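Local coordinates for niemann-Pick type C2 protein (Camponotus japonicus, PDB 3WEB) that binds oleic acid between the sheets of an immunoglobulin-like beta-sandwich and probably carries lipid-like chemical signals in worker ants, at residues Gly11-Ile16 with Thr123-Pro128; Ser34-Ser39 with Val95-Glu100. All coordinates share one frame; numbering follows the deposited sequence.

Both contacts belong to the immunoglobulin-like beta-sandwich of the ML domain. Contact 1 joins strand 11-18 of the three-stranded antiparallel sheet to strand 121-131 of the other sheet. Contact 2 lies within the three-stranded sheet and pairs its central strand 34-44 with strand 91-99. Along the chain the order is 11-16, 34-39, 95-100, 123-128, with both segments of contact 2 falling between those of contact 1. Their centres are about 18 Å apart, on opposite sides of the chain's centre. They meet where I16 CG2 packs 3.7 Å from S39 O. Contact 1 thus closes one sheet onto the other, while contact 2 builds part of the wall around the oleic acid.

Contact 1: Gly11-Ile16 with Thr123-Pro128; sequences GKFSDI and TCVKFP
V125 CG2 sits over one face of the F13 ring, 3.7 Å from the ring centroid and 16° off the ring normal. This is a CH-pi contact. The methyl is displaced toward the rim, and its shortest approach is to F13 CE1, at 3.6 Å. The same methyl meets I16 CD1 at 3.8 Å, where the two side chains reach toward each other tip to tip. One branch of V125 therefore serves both hydrophobic residues of segment 11-16. At the edge of the F13 ring, near its plane, CE1 lies 3.3 Å from C124 O. T123 CG2 adds a looser touch, 3.9 Å from K12 O.

The F13 ring is carried toward segment 123-128 by its first torsion, which sets CG between the backbone N and the carbonyl carbon (chi1 65°). A classic beta bulge, in which S14 and D15 both face K41, lies between the two hydrophobic residues. It shifts the alternation of the strand by one residue, and the side chains of F13 and I16 both start toward segment 123-128, where both reach V125. F3 also packs on I16 and V125. C124 is held by its disulfide to C6.

No hydrogen bond crosses this contact. The two segments run at 44° to each other, with their axes 6.4 Å apart at closest approach. Each belongs to a different sheet: strand 11-18 pairs with 34-44, and strand 121-131 with 107-116. The sheets of the sandwich are joined here by apolar side chains. At nearest atoms the I16 side chain lies about 6 Å from the oleic acid, which F127 touches, so the core borders the pocket. The chemistry is that of a hydrophobic core, with one carbonyl oxygen set against the probably slightly positive rim of an aromatic ring.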
loop_
_atom_site.group_PDB
_atom_site.type_symbol
_atom_site.label_atom_id
_atom_site.label_comp_id
_atom_site.label_asym_id
_atom_site.label_seq_id
_atom_site.Cartn_x
_atom_site.Cartn_y
_atom_site.Cartn_z
ATOM N N GLY A 11 -0.686 13.757 4.212
ATOM C CA GLY A 11 0.220 13.475 3.109
ATOM C C GLY A 11 -0.485 13.189 1.813
ATOM O O GLY A 11 -1.711 13.331 1.709
ATOM N N LYS A 12 0.306 12.782 0.831
ATOM C CA LYS A 12 -0.181 12.406 -0.493
ATOM C C LYS A 12 0.751 11.361 -1.077
ATOM O O LYS A 12 1.868 11.188 -0.592
ATOM C CB LYS A 12 -0.246 13.633 -1.413
ATOM C CG LYS A 12 1.102 14.303 -1.654
ATOM C CD LYS A 12 0.970 15.662 -2.316
ATOM C CE LYS A 12 2.311 16.380 -2.345
ATOM N NZ LYS A 12 2.277 17.593 -3.215
ATOM N N PHE A 13 0.287 10.648 -2.099
ATOM C CA PHE A 13 1.176 9.785 -2.892
ATOM C C PHE A 13 1.148 10.231 -4.345
ATOM O O PHE A 13 0.150 10.791 -4.810
ATOM C CB PHE A 13 0.808 8.300 -2.760
ATOM C CG PHE A 13 -0.541 7.946 -3.322
ATOM C CD1 PHE A 13 -1.679 8.023 -2.523
ATOM C CD2 PHE A 13 -0.674 7.505 -4.641
ATOM C CE1 PHE A 13 -2.925 7.693 -3.039
ATOM C CE2 PHE A 13 -1.920 7.171 -5.160
ATOM C CZ PHE A 13 -3.045 7.269 -4.357
ATOM N N SER A 14 2.243 9.982 -5.062
ATOM C CA SER A 14 2.333 10.388 -6.456
ATOM C C SER A 14 2.324 9.224 -7.430
ATOM O O SER A 14 1.853 9.365 -8.557
ATOM C CB SER A 14 3.597 11.216 -6.695
ATOM O OG SER A 14 4.745 10.391 -6.640
ATOM N N ASP A 15 2.894 8.099 -7.014
ATOM C CA ASP A 15 3.013 6.942 -7.883
ATOM C C ASP A 15 3.070 5.614 -7.163
ATOM O O ASP A 15 3.826 5.447 -6.206
ATOM C CB ASP A 15 4.242 7.088 -8.759
ATOM C CG ASP A 15 3.892 7.170 -10.207
ATOM O OD1 ASP A 15 3.409 6.146 -10.737
ATOM O OD2 ASP A 15 4.099 8.246 -10.809
ATOM N N ILE A 16 2.269 4.669 -7.645
ATOM C CA ILE A 16 2.294 3.295 -7.151
ATOM C C ILE A 16 2.709 2.390 -8.299
ATOM O O ILE A 16 2.178 2.518 -9.398
ATOM C CB ILE A 16 0.904 2.834 -6.653
ATOM C CG1 ILE A 16 0.244 3.896 -5.759
ATOM C CG2 ILE A 16 0.988 1.473 -5.966
ATOM C CD1 ILE A 16 0.934 4.146 -4.432
ATOM N N THR A 123 -1.199 8.361 3.720
ATOM C CA THR A 123 -1.655 7.930 2.396
ATOM C C THR A 123 -2.832 6.983 2.509
ATOM O O THR A 123 -2.943 6.243 3.488
ATOM C CB THR A 123 -0.549 7.178 1.633
ATOM O OG1 THR A 123 -0.143 6.035 2.393
ATOM C CG2 THR A 123 0.650 8.077 1.394
ATOM N N CYS A 124 -3.685 6.993 1.486
ATOM C CA CYS A 124 -4.734 5.987 1.327
ATOM C C CYS A 124 -4.867 5.711 -0.158
ATOM O O CYS A 124 -5.252 6.601 -0.922
ATOM C CB CYS A 124 -6.063 6.493 1.883
ATOM S SG CYS A 124 -7.334 5.219 2.059
ATOM N N VAL A 125 -4.546 4.478 -0.543
ATOM C CA VAL A 125 -4.552 4.037 -1.940
ATOM C C VAL A 125 -5.647 2.996 -2.100
ATOM O O VAL A 125 -5.761 2.093 -1.277
ATOM C CB VAL A 125 -3.201 3.391 -2.321
ATOM C CG1 VAL A 125 -3.213 2.920 -3.772
ATOM C CG2 VAL A 125 -2.044 4.362 -2.070
ATOM N N LYS A 126 -6.453 3.135 -3.152
ATOM C CA LYS A 126 -7.518 2.184 -3.440
ATOM C C LYS A 126 -7.430 1.747 -4.899
ATOM O O LYS A 126 -7.341 2.580 -5.801
ATOM C CB LYS A 126 -8.877 2.820 -3.159
ATOM C CG LYS A 126 -10.069 1.911 -3.378
ATOM C CD LYS A 126 -11.339 2.730 -3.243
ATOM C CE LYS A 126 -12.547 1.870 -2.930
ATOM N NZ LYS A 126 -13.766 2.725 -2.985
ATOM N N PHE A 127 -7.430 0.442 -5.131
ATOM C CA PHE A 127 -7.366 -0.055 -6.508
ATOM C C PHE A 127 -8.036 -1.419 -6.649
ATOM O O PHE A 127 -8.131 -2.170 -5.664
ATOM C CB PHE A 127 -5.912 -0.095 -7.001
ATOM C CG PHE A 127 -5.041 -1.067 -6.263
ATOM C CD1 PHE A 127 -4.461 -0.720 -5.047
ATOM C CD2 PHE A 127 -4.781 -2.321 -6.798
ATOM C CE1 PHE A 127 -3.645 -1.620 -4.378
ATOM C CE2 PHE A 127 -3.976 -3.226 -6.137
ATOM C CZ PHE A 127 -3.408 -2.873 -4.921
ATOM N N PRO A 128 -8.528 -1.737 -7.862
ATOM C CA PRO A 128 -9.089 -3.070 -8.085
ATOM C C PRO A 128 -7.995 -4.091 -8.408
ATOM O O PRO A 128 -7.083 -3.808 -9.203
ATOM C CB PRO A 128 -10.002 -2.863 -9.291
ATOM C CG PRO A 128 -9.351 -1.755 -10.064
ATOM C CD PRO A 128 -8.616 -0.892 -9.070
#

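Contact 2: Ser34-Ser39 with Val95-Glu100; sequences SEIHVS and VTFFVE. With OLA (oleic acid), chain B.
I36 and V38 pair with F97 and V95 in an antiparallel ladder inside the three-stranded sheet. Both are hydrogen-bonded pairs. I36 N gives a bond of 2.8 Å to F97 O, and V38 N one of equal length to V95 O. The non-hydrogen-bonded pairs E35 with F98 and H37 with T96 alternate with them.

The side chains of I36, V38, V95 and F97 share the face that lines the oleic acid pocket. F97 CG stands between the backbone N and the carbonyl carbon (chi1 58°), which leans the ring over the side chains of I36 and V38. I36 CB then comes over one face of the ring, 4.0 Å from its centroid, in a CH-pi contact. V38 CG2 approaches the ring obliquely, 3.7 Å from F97 CE2. The ring also meets the ligand, with F97 CD2 3.5 Å from C4 of the oleic acid. V95 CG2 touches C2 of the oleic acid at 3.7 Å, and V38 CG2 lies equally far from its C9. An alanine in place of F97 would probably open a gap beside the fatty acid and strip I36 CB of its aromatic cover.

On the other face, H37 and T96 lie side by side. H37 ND1 and T96 OG1 are joined by a hydrogen bond of 2.8 Å at the edge of the imidazole ring, in its plane.

Both strands meet the ligand through carbon atoms; its hydrogen bonds include those to K69 N and K70 N. Strand 34-44 is central in its sheet: 91-99 flanks it here, and 11-18 runs antiparallel along its other side.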
loop_
_atom_site.group_PDB
_atom_site.type_symbol
_atom_site.label_atom_id
_atom_site.label_comp_id
_atom_site.label_asym_id
_atom_site.label_seq_id
_atom_site.Cartn_x
_atom_site.Cartn_y
_atom_site.Cartn_z
ATOM N N SER A 34 4.320 -16.367 -7.113
ATOM C CA SER A 34 5.297 -15.405 -7.602
ATOM C C SER A 34 5.581 -14.337 -6.552
ATOM O O SER A 34 4.748 -14.070 -5.677
ATOM C CB SER A 34 4.816 -14.746 -8.900
ATOM O OG SER A 34 3.850 -13.740 -8.644
ATOM N N GLU A 35 6.770 -13.748 -6.644
ATOM C CA GLU A 35 7.127 -12.577 -5.848
ATOM C C GLU A 35 6.499 -11.341 -6.473
ATOM O O GLU A 35 6.580 -11.139 -7.688
ATOM C CB GLU A 35 8.643 -12.397 -5.780
ATOM C CG GLU A 35 9.353 -13.309 -4.793
ATOM C CD GLU A 35 10.795 -12.896 -4.541
ATOM O OE1 GLU A 35 11.411 -12.244 -5.418
ATOM O OE2 GLU A 35 11.314 -13.224 -3.456
ATOM N N ILE A 36 5.860 -10.529 -5.638
ATOM C CA ILE A 36 5.275 -9.270 -6.074
ATOM C C ILE A 36 6.109 -8.154 -5.459
ATOM O O ILE A 36 6.360 -8.154 -4.248
ATOM C CB ILE A 36 3.801 -9.127 -5.626
ATOM C CG1 ILE A 36 2.973 -10.374 -5.986
ATOM C CG2 ILE A 36 3.172 -7.854 -6.191
ATOM C CD1 ILE A 36 2.887 -10.684 -7.468
ATOM N N HIS A 37 6.558 -7.232 -6.303
ATOM C CA HIS A 37 7.290 -6.059 -5.838
ATOM C C HIS A 37 6.406 -4.825 -5.927
ATOM O O HIS A 37 5.865 -4.511 -6.981
ATOM C CB HIS A 37 8.566 -5.872 -6.653
ATOM C CG HIS A 37 9.327 -7.143 -6.863
ATOM N ND1 HIS A 37 9.969 -7.805 -5.838
ATOM C CD2 HIS A 37 9.532 -7.885 -7.977
ATOM C CE1 HIS A 37 10.549 -8.893 -6.315
ATOM N NE2 HIS A 37 10.297 -8.966 -7.610
ATOM N N VAL A 38 6.266 -4.128 -4.806
ATOM C CA VAL A 38 5.384 -2.959 -4.731
ATOM C C VAL A 38 6.222 -1.754 -4.347
ATOM O O VAL A 38 7.057 -1.845 -3.446
ATOM C CB VAL A 38 4.254 -3.145 -3.696
ATOM C CG1 VAL A 38 3.373 -1.897 -3.611
ATOM C CG2 VAL A 38 3.413 -4.370 -4.026
ATOM N N SER A 39 6.013 -0.643 -5.048
ATOM C CA SER A 39 6.657 0.627 -4.727
ATOM C C SER A 39 5.603 1.721 -4.573
ATOM O O SER A 39 4.631 1.759 -5.327
ATOM C CB SER A 39 7.642 1.032 -5.838
ATOM O OG SER A 39 8.112 2.360 -5.642
ATOM N N VAL A 95 8.434 -2.966 -1.008
ATOM C CA VAL A 95 8.124 -4.235 -0.343
ATOM C C VAL A 95 7.995 -5.363 -1.369
ATOM O O VAL A 95 7.485 -5.164 -2.480
ATOM C CB VAL A 95 6.879 -4.131 0.590
ATOM C CG1 VAL A 95 5.589 -3.891 -0.186
ATOM C CG2 VAL A 95 6.745 -5.353 1.491
ATOM N N THR A 96 8.493 -6.534 -0.983
ATOM C CA THR A 96 8.343 -7.752 -1.763
ATOM C C THR A 96 7.599 -8.754 -0.897
ATOM O O THR A 96 7.937 -8.945 0.274
ATOM C CB THR A 96 9.709 -8.327 -2.182
ATOM O OG1 THR A 96 10.360 -7.405 -3.064
ATOM C CG2 THR A 96 9.553 -9.675 -2.903
ATOM N N PHE A 97 6.563 -9.365 -1.461
ATOM C CA PHE A 97 5.897 -10.475 -0.794
ATOM C C PHE A 97 5.613 -11.581 -1.790
ATOM O O PHE A 97 5.477 -11.332 -2.989
ATOM C CB PHE A 97 4.614 -10.025 -0.083
ATOM C CG PHE A 97 3.597 -9.379 -0.987
ATOM C CD1 PHE A 97 2.609 -10.141 -1.610
ATOM C CD2 PHE A 97 3.608 -8.004 -1.197
ATOM C CE1 PHE A 97 1.664 -9.545 -2.435
ATOM C CE2 PHE A 97 2.664 -7.404 -2.017
ATOM C CZ PHE A 97 1.691 -8.174 -2.638
ATOM N N PHE A 98 5.533 -12.803 -1.280
ATOM C CA PHE A 98 5.257 -13.957 -2.106
ATOM C C PHE A 98 3.799 -14.346 -1.935
ATOM O O PHE A 98 3.310 -14.482 -0.811
ATOM C CB PHE A 98 6.181 -15.116 -1.721
ATOM C CG PHE A 98 6.127 -16.278 -2.673
ATOM C CD1 PHE A 98 6.844 -16.252 -3.866
ATOM C CD2 PHE A 98 5.365 -17.404 -2.374
ATOM C CE1 PHE A 98 6.795 -17.325 -4.745
ATOM C CE2 PHE A 98 5.314 -18.478 -3.249
ATOM C CZ PHE A 98 6.032 -18.438 -4.433
ATOM N N VAL A 99 3.106 -14.501 -3.057
ATOM C CA VAL A 99 1.722 -14.958 -3.042
ATOM C C VAL A 99 1.702 -16.480 -3.189
ATOM O O VAL A 99 2.111 -17.013 -4.221
ATOM C CB VAL A 99 0.886 -14.290 -4.155
ATOM C CG1 VAL A 99 -0.572 -14.722 -4.067
ATOM C CG2 VAL A 99 0.988 -12.776 -4.059
ATOM N N GLU A 100 1.228 -17.160 -2.145
ATOM C CA GLU A 100 1.161 -18.624 -2.098
ATOM C C GLU A 100 0.148 -19.205 -3.085
ATOM O O GLU A 100 -0.762 -18.505 -3.537
ATOM C CB GLU A 100 0.804 -19.091 -0.684
ATOM C CG GLU A 100 1.933 -18.992 0.327
ATOM C CD GLU A 100 1.567 -19.604 1.669
ATOM O OE1 GLU A 100 1.057 -20.748 1.689
ATOM O OE2 GLU A 100 1.792 -18.942 2.707
HETATM C C1 OLA B . 3.493 -7.241 4.672
HETATM O O1 OLA B . 3.741 -6.326 5.492
HETATM O O2 OLA B . 2.926 -8.309 4.997
HETATM C C2 OLA B . 3.904 -7.054 3.228
HETATM C C3 OLA B . 2.678 -7.005 2.320
HETATM C C4 OLA B . 2.743 -5.818 1.367
HETATM C C5 OLA B . 1.653 -4.797 1.666
HETATM C C6 OLA B . 1.330 -3.943 0.447
HETATM C C7 OLA B . -0.079 -4.252 -0.044
HETATM C C8 OLA B . -0.518 -3.364 -1.208
HETATM C C9 OLA B . 0.040 -3.875 -2.522
HETATM C C10 OLA B . -0.541 -4.817 -3.272
HETATM C C11 OLA B . -1.842 -5.495 -2.901
HETATM C C12 OLA B . -1.806 -6.949 -3.349
HETATM C C13 OLA B . -2.376 -7.867 -2.275
HETATM C C14 OLA B . -2.055 -9.321 -2.595
HETATM C C15 OLA B . -3.056 -10.266 -1.941
HETATM C C16 OLA B . -2.407 -11.040 -0.799
HETATM C C17 OLA B . -2.206 -12.504 -1.176
HETATM C C18 OLA B . -2.336 -13.405 0.033
#